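Local structure of signal recognition 54 kDa protein (Pyrococcus furiosus, 3DM5) at residues A[113-125]-A[143-156]. The protein belongs to the SRP54 family of signal recognition particle proteins, combining helical domains with a P-loop nucleotide-binding domain. Residues are numbered along the deposited sequence; the frame is centred on the assembly and turned at random.
Sequences KTTTVAKLARYFQ and AYHQLRQLLDRYHI. With GDP (guanosine-5'-diphosphate), chain J; SO4 (sulfate ion), chain E; SO4 (sulfate ion), chain L.
Thr114 and Gln146 meet where two helices of a P-loop NTPase fold converge on guanosine-5'-diphosphate: helix 113-125 begins in what is probably the Walker A (P-loop) motif, consistent with its backbone amides on the nucleotide, and residues 143-151 run roughly alongside it, 35° from parallel with axes 9.7 Å apart. Both helices pack against the central, mostly parallel sheet, Ala121 and Leu151 touching strand 131-135.

Polar contacts concentrate at the nucleotide. Thr114 N and Thr115 N donate to O3B and O2A, both nearly straight, and each threonine hydroxyl bonds the same oxygen as its own amide. The second helix contributes Gln146, whose extended chain carries NE2 to within 3.0 Å of O1A of the ligand, while its OE1 bonds Arg140. O2A and O1A, both on PA, thus take bonds from Thr115 and Gln146, one from each helix. With its hydroxyl so engaged, Thr114 turns the methyl CG2, anti to its own N, against the Gln146 amide (CG2 to CD 3.5 Å).

Apolar packing fills the middle. Ala118 is small enough to admit Leu150, CB lying 3.6 Å from CD1, and it also touches Leu151. Leu147 CD2 touches both the Thr114 carbonyl oxygen and Val117 CG1, 3.8 Å from the latter. Beyond the second helix, Ile156 puts CD1 on Ala121 and on Gln125 CB.

At the far end Arg122 lies over one face of Tyr154. Its CD is 3.9 Å from the ring centroid, a CH-pi contact, and the guanidinium is 25° from parallel to the ring; Arg153 CB lies over the rim of the opposite face. The rotation of that guanidinium is probably steadied by Gln125, whose OE1 accepts from Arg122 NH1 at 2.7 Å, a bent bond although OE1 lies only 5° out of the guanidinium plane.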
ATOM      1  N   LYS A 113      -3.221  -3.733  30.551  1.00 40.69           N
ATOM      2  CA  LYS A 113      -4.041  -3.945  31.754  1.00 35.00           C
ATOM      3  C   LYS A 113      -4.166  -2.705  32.653  1.00 43.17           C
ATOM      4  O   LYS A 113      -5.279  -2.271  32.973  1.00 36.67           O
ATOM      5  CB  LYS A 113      -3.477  -5.091  32.583  1.00 40.52           C
ATOM      6  CG  LYS A 113      -4.296  -5.420  33.799  1.00 38.07           C
ATOM      7  CD  LYS A 113      -3.648  -6.534  34.589  1.00 49.47           C
ATOM      8  CE  LYS A 113      -2.601  -6.015  35.578  1.00 48.51           C
ATOM      9  NZ  LYS A 113      -1.372  -5.499  34.933  1.00 52.39           N
ATOM     10  N   THR A 114      -3.036  -2.142  33.086  1.00 33.23           N
ATOM     11  CA  THR A 114      -3.094  -0.945  33.919  1.00 37.35           C
ATOM     12  C   THR A 114      -4.081   0.069  33.311  1.00 48.68           C
ATOM     13  O   THR A 114      -5.046   0.498  33.975  1.00 42.37           O
ATOM     14  CB  THR A 114      -1.717  -0.259  34.094  1.00 42.16           C
ATOM     15  OG1 THR A 114      -0.693  -1.227  34.353  1.00 43.83           O
ATOM     16  CG2 THR A 114      -1.762   0.704  35.237  1.00 43.29           C
ATOM     17  N   THR A 115      -3.843   0.435  32.046  1.00 36.97           N
ATOM     18  CA  THR A 115      -4.694   1.401  31.348  1.00 37.57           C
ATOM     19  C   THR A 115      -6.153   0.950  31.311  1.00 37.15           C
ATOM     20  O   THR A 115      -7.071   1.723  31.593  1.00 30.58           O
ATOM     21  CB  THR A 115      -4.218   1.635  29.891  1.00 42.23           C
ATOM     22  OG1 THR A 115      -2.810   1.920  29.877  1.00 44.16           O
ATOM     23  CG2 THR A 115      -4.972   2.796  29.273  1.00 27.81           C
ATOM     24  N   THR A 116      -6.377  -0.306  30.940  1.00 36.81           N
ATOM     25  CA  THR A 116      -7.730  -0.823  30.945  1.00 38.04           C
ATOM     26  C   THR A 116      -8.399  -0.719  32.335  1.00 37.30           C
ATOM     27  O   THR A 116      -9.615  -0.557  32.431  1.00 37.88           O
ATOM     28  CB  THR A 116      -7.779  -2.259  30.419  1.00 37.14           C
ATOM     29  OG1 THR A 116      -7.040  -2.346  29.197  1.00 37.32           O
ATOM     30  CG2 THR A 116      -9.230  -2.713  30.199  1.00 30.75           C
ATOM     31  N   VAL A 117      -7.617  -0.780  33.406  1.00 34.74           N
ATOM     32  CA  VAL A 117      -8.216  -0.732  34.732  1.00 43.31           C
ATOM     33  C   VAL A 117      -8.822   0.652  34.904  1.00 39.38           C
ATOM     34  O   VAL A 117      -9.936   0.784  35.412  1.00 40.54           O
ATOM     35  CB  VAL A 117      -7.197  -1.061  35.854  1.00 45.71           C
ATOM     36  CG1 VAL A 117      -7.676  -0.578  37.220  1.00 28.24           C
ATOM     37  CG2 VAL A 117      -6.892  -2.551  35.862  1.00 28.62           C
ATOM     38  N   ALA A 118      -8.105   1.675  34.444  1.00 33.51           N
ATOM     39  CA  ALA A 118      -8.574   3.069  34.521  1.00 34.73           C
ATOM     40  C   ALA A 118      -9.777   3.316  33.633  1.00 36.95           C
ATOM     41  O   ALA A 118     -10.725   3.993  34.037  1.00 33.62           O
ATOM     42  CB  ALA A 118      -7.459   4.043  34.164  1.00 35.09           C
ATOM     43  N   LYS A 119      -9.726   2.770  32.418  1.00 33.36           N
ATOM     44  CA  LYS A 119     -10.808   2.915  31.468  1.00 32.16           C
ATOM     45  C   LYS A 119     -12.113   2.367  32.016  1.00 37.28           C
ATOM     46  O   LYS A 119     -13.171   3.012  31.908  1.00 32.62           O
ATOM     47  CB  LYS A 119     -10.469   2.217  30.143  1.00 36.39           C
ATOM     48  CG  LYS A 119      -9.339   2.867  29.352  1.00 40.36           C
ATOM     49  CD  LYS A 119      -9.059   2.045  28.124  1.00 37.90           C
ATOM     50  CE  LYS A 119      -7.940   2.602  27.266  1.00 39.14           C
ATOM     51  NZ  LYS A 119      -7.969   1.892  25.945  1.00 33.29           N
ATOM     52  N   LEU A 120     -12.031   1.159  32.580  1.00 36.93           N
ATOM     53  CA  LEU A 120     -13.182   0.491  33.188  1.00 36.72           C
ATOM     54  C   LEU A 120     -13.702   1.264  34.421  1.00 39.18           C
ATOM     55  O   LEU A 120     -14.897   1.468  34.582  1.00 34.88           O
ATOM     56  CB  LEU A 120     -12.823  -0.950  33.531  1.00 39.09           C
ATOM     57  CG  LEU A 120     -13.976  -1.920  33.754  1.00 41.77           C
ATOM     58  CD1 LEU A 120     -14.904  -1.944  32.564  1.00 36.87           C
ATOM     59  CD2 LEU A 120     -13.409  -3.280  34.020  1.00 37.20           C
ATOM     60  N   ALA A 121     -12.807   1.742  35.268  1.00 34.46           N
ATOM     61  CA  ALA A 121     -13.233   2.553  36.404  1.00 35.25           C
ATOM     62  C   ALA A 121     -13.981   3.792  35.933  1.00 42.61           C
ATOM     63  O   ALA A 121     -15.076   4.100  36.425  1.00 41.89           O
ATOM     64  CB  ALA A 121     -12.046   2.946  37.248  1.00 34.51           C
ATOM     65  N   ARG A 122     -13.397   4.493  34.967  1.00 44.12           N
ATOM     66  CA  ARG A 122     -14.005   5.706  34.430  1.00 39.09           C
ATOM     67  C   ARG A 122     -15.337   5.418  33.726  1.00 44.93           C
ATOM     68  O   ARG A 122     -16.280   6.200  33.844  1.00 50.97           O
ATOM     69  CB  ARG A 122     -13.044   6.412  33.462  1.00 44.81           C
ATOM     70  CG  ARG A 122     -13.684   7.534  32.635  1.00 50.04           C
ATOM     71  CD  ARG A 122     -14.165   8.683  33.513  1.00 55.39           C
ATOM     72  NE  ARG A 122     -14.726   9.765  32.713  1.00 74.71           N
ATOM     73  CZ  ARG A 122     -15.482  10.744  33.197  1.00 73.70           C
ATOM     74  NH1 ARG A 122     -15.781  10.770  34.486  1.00 67.75           N
ATOM     75  NH2 ARG A 122     -15.948  11.693  32.391  1.00 74.10           N
ATOM     76  N   TYR A 123     -15.409   4.317  32.981  1.00 34.90           N
ATOM     77  CA  TYR A 123     -16.653   3.924  32.342  1.00 40.90           C
ATOM     78  C   TYR A 123     -17.769   3.861  33.377  1.00 46.40           C
ATOM     79  O   TYR A 123     -18.859   4.389  33.157  1.00 49.72           O
ATOM     80  CB  TYR A 123     -16.505   2.565  31.628  1.00 40.66           C
ATOM     81  CG  TYR A 123     -17.808   1.917  31.197  1.00 39.60           C
ATOM     82  CD1 TYR A 123     -18.297   2.091  29.916  1.00 41.54           C
ATOM     83  CD2 TYR A 123     -18.550   1.120  32.068  1.00 48.94           C
ATOM     84  CE1 TYR A 123     -19.491   1.494  29.512  1.00 44.18           C
ATOM     85  CE2 TYR A 123     -19.759   0.522  31.664  1.00 38.17           C
ATOM     86  CZ  TYR A 123     -20.213   0.719  30.386  1.00 43.39           C
ATOM     87  OH  TYR A 123     -21.390   0.146  29.953  1.00 43.89           O
ATOM     88  N   PHE A 124     -17.500   3.211  34.503  1.00 41.88           N
ATOM     89  CA  PHE A 124     -18.517   3.067  35.534  1.00 49.63           C
ATOM     90  C   PHE A 124     -18.829   4.357  36.290  1.00 47.20           C
ATOM     91  O   PHE A 124     -19.987   4.629  36.598  1.00 51.57           O
ATOM     92  CB  PHE A 124     -18.162   1.943  36.506  1.00 49.64           C
ATOM     93  CG  PHE A 124     -18.477   0.593  35.973  1.00 39.56           C
ATOM     94  CD1 PHE A 124     -17.483  -0.362  35.812  1.00 28.98           C
ATOM     95  CD2 PHE A 124     -19.771   0.296  35.574  1.00 32.97           C
ATOM     96  CE1 PHE A 124     -17.794  -1.626  35.297  1.00 40.10           C
ATOM     97  CE2 PHE A 124     -20.087  -0.963  35.057  1.00 41.22           C
ATOM     98  CZ  PHE A 124     -19.100  -1.926  34.922  1.00 38.77           C
ATOM     99  N   GLN A 125     -17.801   5.135  36.594  1.00 41.21           N
ATOM    100  CA  GLN A 125     -17.988   6.413  37.276  1.00 49.76           C
ATOM    101  C   GLN A 125     -18.823   7.406  36.456  1.00 56.64           C
ATOM    102  O   GLN A 125     -19.762   8.011  36.961  1.00 63.83           O
ATOM    103  CB  GLN A 125     -16.640   7.030  37.632  1.00 44.23           C
ATOM    104  CG  GLN A 125     -16.781   8.183  38.568  1.00 54.95           C
ATOM    105  CD  GLN A 125     -16.085   9.431  38.056  1.00 64.91           C
ATOM    106  OE1 GLN A 125     -15.745   9.526  36.881  1.00 62.23           O
ATOM    107  NE2 GLN A 125     -15.878  10.398  38.940  1.00 69.86           N
ATOM    108  N   ALA A 143       2.914   1.138  38.709  1.00 52.80           N
ATOM    109  CA  ALA A 143       1.515   1.058  38.321  1.00 50.53           C
ATOM    110  C   ALA A 143       0.626   1.846  39.262  1.00 51.44           C
ATOM    111  O   ALA A 143      -0.401   2.385  38.845  1.00 47.65           O
ATOM    112  CB  ALA A 143       1.062  -0.395  38.277  1.00 57.94           C
ATOM    113  N   TYR A 144       0.994   1.896  40.538  1.00 51.10           N
ATOM    114  CA  TYR A 144       0.197   2.678  41.471  1.00 48.66           C
ATOM    115  C   TYR A 144       0.164   4.129  40.977  1.00 44.06           C
ATOM    116  O   TYR A 144      -0.903   4.735  40.865  1.00 41.87           O
ATOM    117  CB  TYR A 144       0.730   2.584  42.910  1.00 53.94           C
ATOM    118  CG  TYR A 144       0.127   3.635  43.810  1.00 49.25           C
ATOM    119  CD1 TYR A 144      -1.187   3.526  44.254  1.00 44.56           C
ATOM    120  CD2 TYR A 144       0.847   4.770  44.161  1.00 50.56           C
ATOM    121  CE1 TYR A 144      -1.755   4.503  45.050  1.00 43.42           C
ATOM    122  CE2 TYR A 144       0.294   5.752  44.961  1.00 47.31           C
ATOM    123  CZ  TYR A 144      -1.006   5.614  45.405  1.00 48.45           C
ATOM    124  OH  TYR A 144      -1.567   6.590  46.199  1.00 43.37           O
ATOM    125  N   HIS A 145       1.334   4.668  40.644  1.00 42.64           N
ATOM    126  CA  HIS A 145       1.414   6.049  40.168  1.00 50.41           C
ATOM    127  C   HIS A 145       0.779   6.287  38.810  1.00 44.68           C
ATOM    128  O   HIS A 145       0.129   7.305  38.620  1.00 37.86           O
ATOM    129  CB  HIS A 145       2.844   6.551  40.200  1.00 45.03           C
ATOM    130  CG  HIS A 145       3.308   6.909  41.578  1.00 54.02           C
ATOM    131  ND1 HIS A 145       2.689   7.890  42.329  1.00 52.58           N
ATOM    132  CD2 HIS A 145       4.295   6.397  42.339  1.00 48.03           C
ATOM    133  CE1 HIS A 145       3.299   7.971  43.501  1.00 58.99           C
ATOM    134  NE2 HIS A 145       4.273   7.084  43.537  1.00 49.29           N
ATOM    135  N   GLN A 146       0.954   5.346  37.883  1.00 38.46           N
ATOM    136  CA  GLN A 146       0.250   5.408  36.601  1.00 37.72           C
ATOM    137  C   GLN A 146      -1.273   5.495  36.748  1.00 42.58           C
ATOM    138  O   GLN A 146      -1.942   6.206  36.001  1.00 43.73           O
ATOM    139  CB  GLN A 146       0.622   4.219  35.735  1.00 38.00           C
ATOM    140  CG  GLN A 146      -0.170   4.146  34.455  1.00 38.63           C
ATOM    141  CD  GLN A 146       0.309   3.022  33.562  1.00 44.96           C
ATOM    142  OE1 GLN A 146       1.304   2.366  33.859  1.00 52.81           O
ATOM    143  NE2 GLN A 146      -0.396   2.796  32.460  1.00 46.63           N
ATOM    144  N   LEU A 147      -1.817   4.765  37.715  1.00 42.89           N
ATOM    145  CA  LEU A 147      -3.247   4.784  37.970  1.00 38.18           C
ATOM    146  C   LEU A 147      -3.638   6.117  38.581  1.00 39.62           C
ATOM    147  O   LEU A 147      -4.672   6.667  38.231  1.00 38.48           O
ATOM    148  CB  LEU A 147      -3.678   3.611  38.881  1.00 41.15           C
ATOM    149  CG  LEU A 147      -3.698   2.182  38.305  1.00 39.63           C
ATOM    150  CD1 LEU A 147      -3.815   1.166  39.417  1.00 39.57           C
ATOM    151  CD2 LEU A 147      -4.800   1.961  37.253  1.00 35.45           C
ATOM    152  N   ARG A 148      -2.818   6.625  39.500  1.00 39.51           N
ATOM    153  CA  ARG A 148      -3.035   7.961  40.072  1.00 49.13           C
ATOM    154  C   ARG A 148      -3.100   9.009  38.948  1.00 49.37           C
ATOM    155  O   ARG A 148      -4.021   9.838  38.896  1.00 49.56           O
ATOM    156  CB  ARG A 148      -1.911   8.346  41.047  1.00 50.98           C
ATOM    157  CG  ARG A 148      -1.844   7.574  42.365  1.00 40.43           C
ATOM    158  CD  ARG A 148      -3.104   7.771  43.153  1.00 44.61           C
ATOM    159  NE  ARG A 148      -3.314   9.151  43.574  1.00 52.78           N
ATOM    160  CZ  ARG A 148      -2.537   9.806  44.433  1.00 48.67           C
ATOM    161  NH1 ARG A 148      -1.468   9.227  44.953  1.00 50.18           N
ATOM    162  NH2 ARG A 148      -2.823  11.050  44.760  1.00 43.71           N
ATOM    163  N   GLN A 149      -2.104   8.963  38.064  1.00 43.70           N
ATOM    164  CA  GLN A 149      -2.050   9.788  36.854  1.00 51.26           C
ATOM    165  C   GLN A 149      -3.348   9.724  36.025  1.00 49.49           C
ATOM    166  O   GLN A 149      -3.891  10.749  35.630  1.00 44.68           O
ATOM    167  CB  GLN A 149      -0.837   9.390  35.990  1.00 41.11           C
ATOM    168  CG  GLN A 149      -0.959   9.759  34.522  1.00 45.12           C
ATOM    169  CD  GLN A 149      -0.128   8.862  33.616  1.00 49.98           C
ATOM    170  OE1 GLN A 149       0.692   8.081  34.079  1.00 53.21           O
ATOM    171  NE2 GLN A 149      -0.344   8.971  32.323  1.00 52.10           N
ATOM    172  N   LEU A 150      -3.850   8.522  35.769  1.00 40.19           N
ATOM    173  CA  LEU A 150      -5.043   8.393  34.940  1.00 49.81           C
ATOM    174  C   LEU A 150      -6.339   8.775  35.659  1.00 46.79           C
ATOM    175  O   LEU A 150      -7.328   9.152  35.026  1.00 49.90           O
ATOM    176  CB  LEU A 150      -5.172   6.962  34.394  1.00 42.85           C
ATOM    177  CG  LEU A 150      -4.013   6.415  33.553  1.00 41.78           C
ATOM    178  CD1 LEU A 150      -4.126   4.910  33.277  1.00 38.61           C
ATOM    179  CD2 LEU A 150      -3.931   7.199  32.270  1.00 36.39           C
ATOM    180  N   LEU A 151      -6.338   8.669  36.982  1.00 47.50           N
ATOM    181  CA  LEU A 151      -7.598   8.600  37.702  1.00 50.42           C
ATOM    182  C   LEU A 151      -7.872   9.749  38.673  1.00 47.81           C
ATOM    183  O   LEU A 151      -9.021  10.002  39.008  1.00 46.32           O
ATOM    184  CB  LEU A 151      -7.708   7.247  38.411  1.00 47.43           C
ATOM    185  CG  LEU A 151      -8.040   6.027  37.546  1.00 44.07           C
ATOM    186  CD1 LEU A 151      -8.046   4.768  38.388  1.00 38.70           C
ATOM    187  CD2 LEU A 151      -9.375   6.205  36.830  1.00 40.52           C
ATOM    188  N   ASP A 152      -6.828  10.448  39.109  1.00 45.33           N
ATOM    189  CA  ASP A 152      -7.014  11.560  40.063  1.00 54.46           C
ATOM    190  C   ASP A 152      -8.006  12.618  39.561  1.00 56.86           C
ATOM    191  O   ASP A 152      -8.815  13.123  40.351  1.00 58.78           O
ATOM    192  CB  ASP A 152      -5.696  12.246  40.433  1.00 47.11           C
ATOM    193  CG  ASP A 152      -4.838  11.441  41.399  1.00 45.80           C
ATOM    194  OD1 ASP A 152      -5.257  10.353  41.838  1.00 55.19           O
ATOM    195  OD2 ASP A 152      -3.720  11.920  41.720  1.00 47.40           O
ATOM    196  N   ARG A 153      -7.943  12.945  38.265  1.00 49.31           N
ATOM    197  CA  ARG A 153      -8.802  13.977  37.688  1.00 52.20           C
ATOM    198  C   ARG A 153     -10.248  13.647  37.971  1.00 54.94           C
ATOM    199  O   ARG A 153     -11.088  14.531  38.012  1.00 59.84           O
ATOM    200  CB  ARG A 153      -8.653  14.093  36.163  1.00 53.50           C
ATOM    201  CG  ARG A 153      -7.543  13.264  35.551  1.00 65.69           C
ATOM    202  CD  ARG A 153      -7.439  13.454  34.028  1.00 71.81           C
ATOM    203  NE  ARG A 153      -6.057  13.223  33.600  1.00 82.21           N
ATOM    204  CZ  ARG A 153      -5.607  12.104  33.032  1.00 83.44           C
ATOM    205  NH1 ARG A 153      -6.436  11.088  32.766  1.00 64.01           N
ATOM    206  NH2 ARG A 153      -4.314  12.014  32.718  1.00 68.57           N
ATOM    207  N   TYR A 154     -10.548  12.368  38.137  1.00 51.73           N
ATOM    208  CA  TYR A 154     -11.939  11.966  38.281  1.00 57.27           C
ATOM    209  C   TYR A 154     -12.272  11.719  39.738  1.00 48.18           C
ATOM    210  O   TYR A 154     -13.404  11.395  40.077  1.00 43.20           O
ATOM    211  CB  TYR A 154     -12.250  10.761  37.388  1.00 51.89           C
ATOM    212  CG  TYR A 154     -11.848  11.014  35.952  1.00 56.61           C
ATOM    213  CD1 TYR A 154     -12.632  11.805  35.115  1.00 54.21           C
ATOM    214  CD2 TYR A 154     -10.669  10.488  35.444  1.00 57.29           C
ATOM    215  CE1 TYR A 154     -12.252  12.049  33.804  1.00 56.38           C
ATOM    216  CE2 TYR A 154     -10.283  10.725  34.146  1.00 60.88           C
ATOM    217  CZ  TYR A 154     -11.072  11.506  33.331  1.00 61.92           C
ATOM    218  OH  TYR A 154     -10.679  11.725  32.039  1.00 63.44           O
ATOM    219  N   HIS A 155     -11.282  11.914  40.603  1.00 49.76           N
ATOM    220  CA  HIS A 155     -11.457  11.690  42.040  1.00 60.19           C
ATOM    221  C   HIS A 155     -11.814  10.239  42.362  1.00 56.30           C
ATOM    222  O   HIS A 155     -12.314   9.936  43.438  1.00 56.61           O
ATOM    223  CB  HIS A 155     -12.510  12.638  42.607  1.00 58.48           C
ATOM    224  CG  HIS A 155     -12.190  14.080  42.391  1.00 68.61           C
ATOM    225  ND1 HIS A 155     -11.175  14.722  43.068  1.00 80.30           N
ATOM    226  CD2 HIS A 155     -12.740  15.003  41.568  1.00 76.03           C
ATOM    227  CE1 HIS A 155     -11.114  15.982  42.671  1.00 88.18           C
ATOM    228  NE2 HIS A 155     -12.054  16.177  41.763  1.00 94.48           N
ATOM    229  N   ILE A 156     -11.553   9.352  41.412  1.00 48.21           N
ATOM    230  CA  ILE A 156     -11.676   7.939  41.645  1.00 49.00           C
ATOM    231  C   ILE A 156     -10.511   7.497  42.504  1.00 52.07           C
ATOM    232  O   ILE A 156      -9.354   7.632  42.106  1.00 55.15           O
ATOM    233  CB  ILE A 156     -11.681   7.154  40.329  1.00 43.69           C
ATOM    234  CG1 ILE A 156     -12.901   7.551  39.503  1.00 41.36           C
ATOM    235  CG2 ILE A 156     -11.706   5.657  40.602  1.00 47.81           C
ATOM    236  CD1 ILE A 156     -12.962   6.905  38.128  1.00 51.34           C
TER
HETATM  237  PB  GDP J 501       0.585  -2.861  31.192  1.00 37.55           P
HETATM  238  O1B GDP J 501       0.036  -3.662  30.061  1.00 37.31           O
HETATM  239  O2B GDP J 501       1.948  -3.403  31.543  1.00 42.79           O
HETATM  240  O3B GDP J 501      -0.356  -2.938  32.369  1.00 43.28           O
HETATM  241  O3A GDP J 501       0.906  -1.343  30.751  1.00 51.18           O
HETATM  242  PA  GDP J 501      -0.087  -0.286  30.061  1.00 42.99           P
HETATM  243  O1A GDP J 501       0.491   1.097  30.105  1.00 49.29           O
HETATM  244  O2A GDP J 501      -1.456  -0.294  30.678  1.00 45.54           O
HETATM  245  O5' GDP J 501      -0.080  -0.778  28.531  1.00 45.02           O
HETATM  246  C5' GDP J 501       1.159  -0.684  27.838  1.00 39.78           C
HETATM  247  C4' GDP J 501       1.020   0.176  26.579  1.00 46.24           C
HETATM  248  O4' GDP J 501      -0.124  -0.168  25.762  1.00 50.38           O
HETATM  249  C3' GDP J 501       0.885   1.647  26.931  1.00 43.99           C
HETATM  250  O3' GDP J 501       1.759   2.333  26.030  1.00 40.52           O
HETATM  251  C2' GDP J 501      -0.575   1.962  26.658  1.00 42.32           C
HETATM  252  O2' GDP J 501      -0.769   3.274  26.184  1.00 46.26           O
HETATM  253  C1' GDP J 501      -0.898   1.021  25.524  1.00 43.73           C
HETATM  254  N9  GDP J 501      -2.323   0.671  25.416  1.00 45.92           N
HETATM  255  C8  GDP J 501      -3.121   0.082  26.322  1.00 45.78           C
HETATM  256  N7  GDP J 501      -4.367  -0.108  25.807  1.00 43.70           N
HETATM  257  C5  GDP J 501      -4.355   0.354  24.542  1.00 48.62           C
HETATM  258  C6  GDP J 501      -5.311   0.478  23.409  1.00 44.96           C
HETATM  259  O6  GDP J 501      -6.494   0.070  23.485  1.00 41.26           O
HETATM  260  N1  GDP J 501      -4.865   1.045  22.282  1.00 48.09           N
HETATM  261  C2  GDP J 501      -3.602   1.483  22.137  1.00 45.85           C
HETATM  262  N2  GDP J 501      -3.234   2.037  20.963  1.00 45.68           N
HETATM  263  N3  GDP J 501      -2.678   1.398  23.114  1.00 48.64           N
HETATM  264  C4  GDP J 501      -3.000   0.861  24.303  1.00 49.39           C
HETATM  265  S   SO4 E 446       4.452   7.584  47.453  1.00123.29           S
HETATM  266  O1  SO4 E 446       5.512   8.062  48.344  1.00 92.17           O
HETATM  267  O2  SO4 E 446       3.924   8.735  46.718  1.00101.89           O
HETATM  268  O3  SO4 E 446       4.994   6.570  46.540  1.00 90.26           O
HETATM  269  O4  SO4 E 446       3.362   6.978  48.219  1.00109.31           O
HETATM  270  S   SO4 L 445       0.140  12.878  46.298  1.00111.83           S
HETATM  271  O1  SO4 L 445      -0.831  12.267  47.212  1.00 73.43           O
HETATM  272  O2  SO4 L 445      -0.597  13.506  45.195  1.00 73.84           O
HETATM  273  O3  SO4 L 445       0.953  13.890  46.972  1.00103.90           O
HETATM  274  O4  SO4 L 445       1.065  11.847  45.826  1.00 85.01           O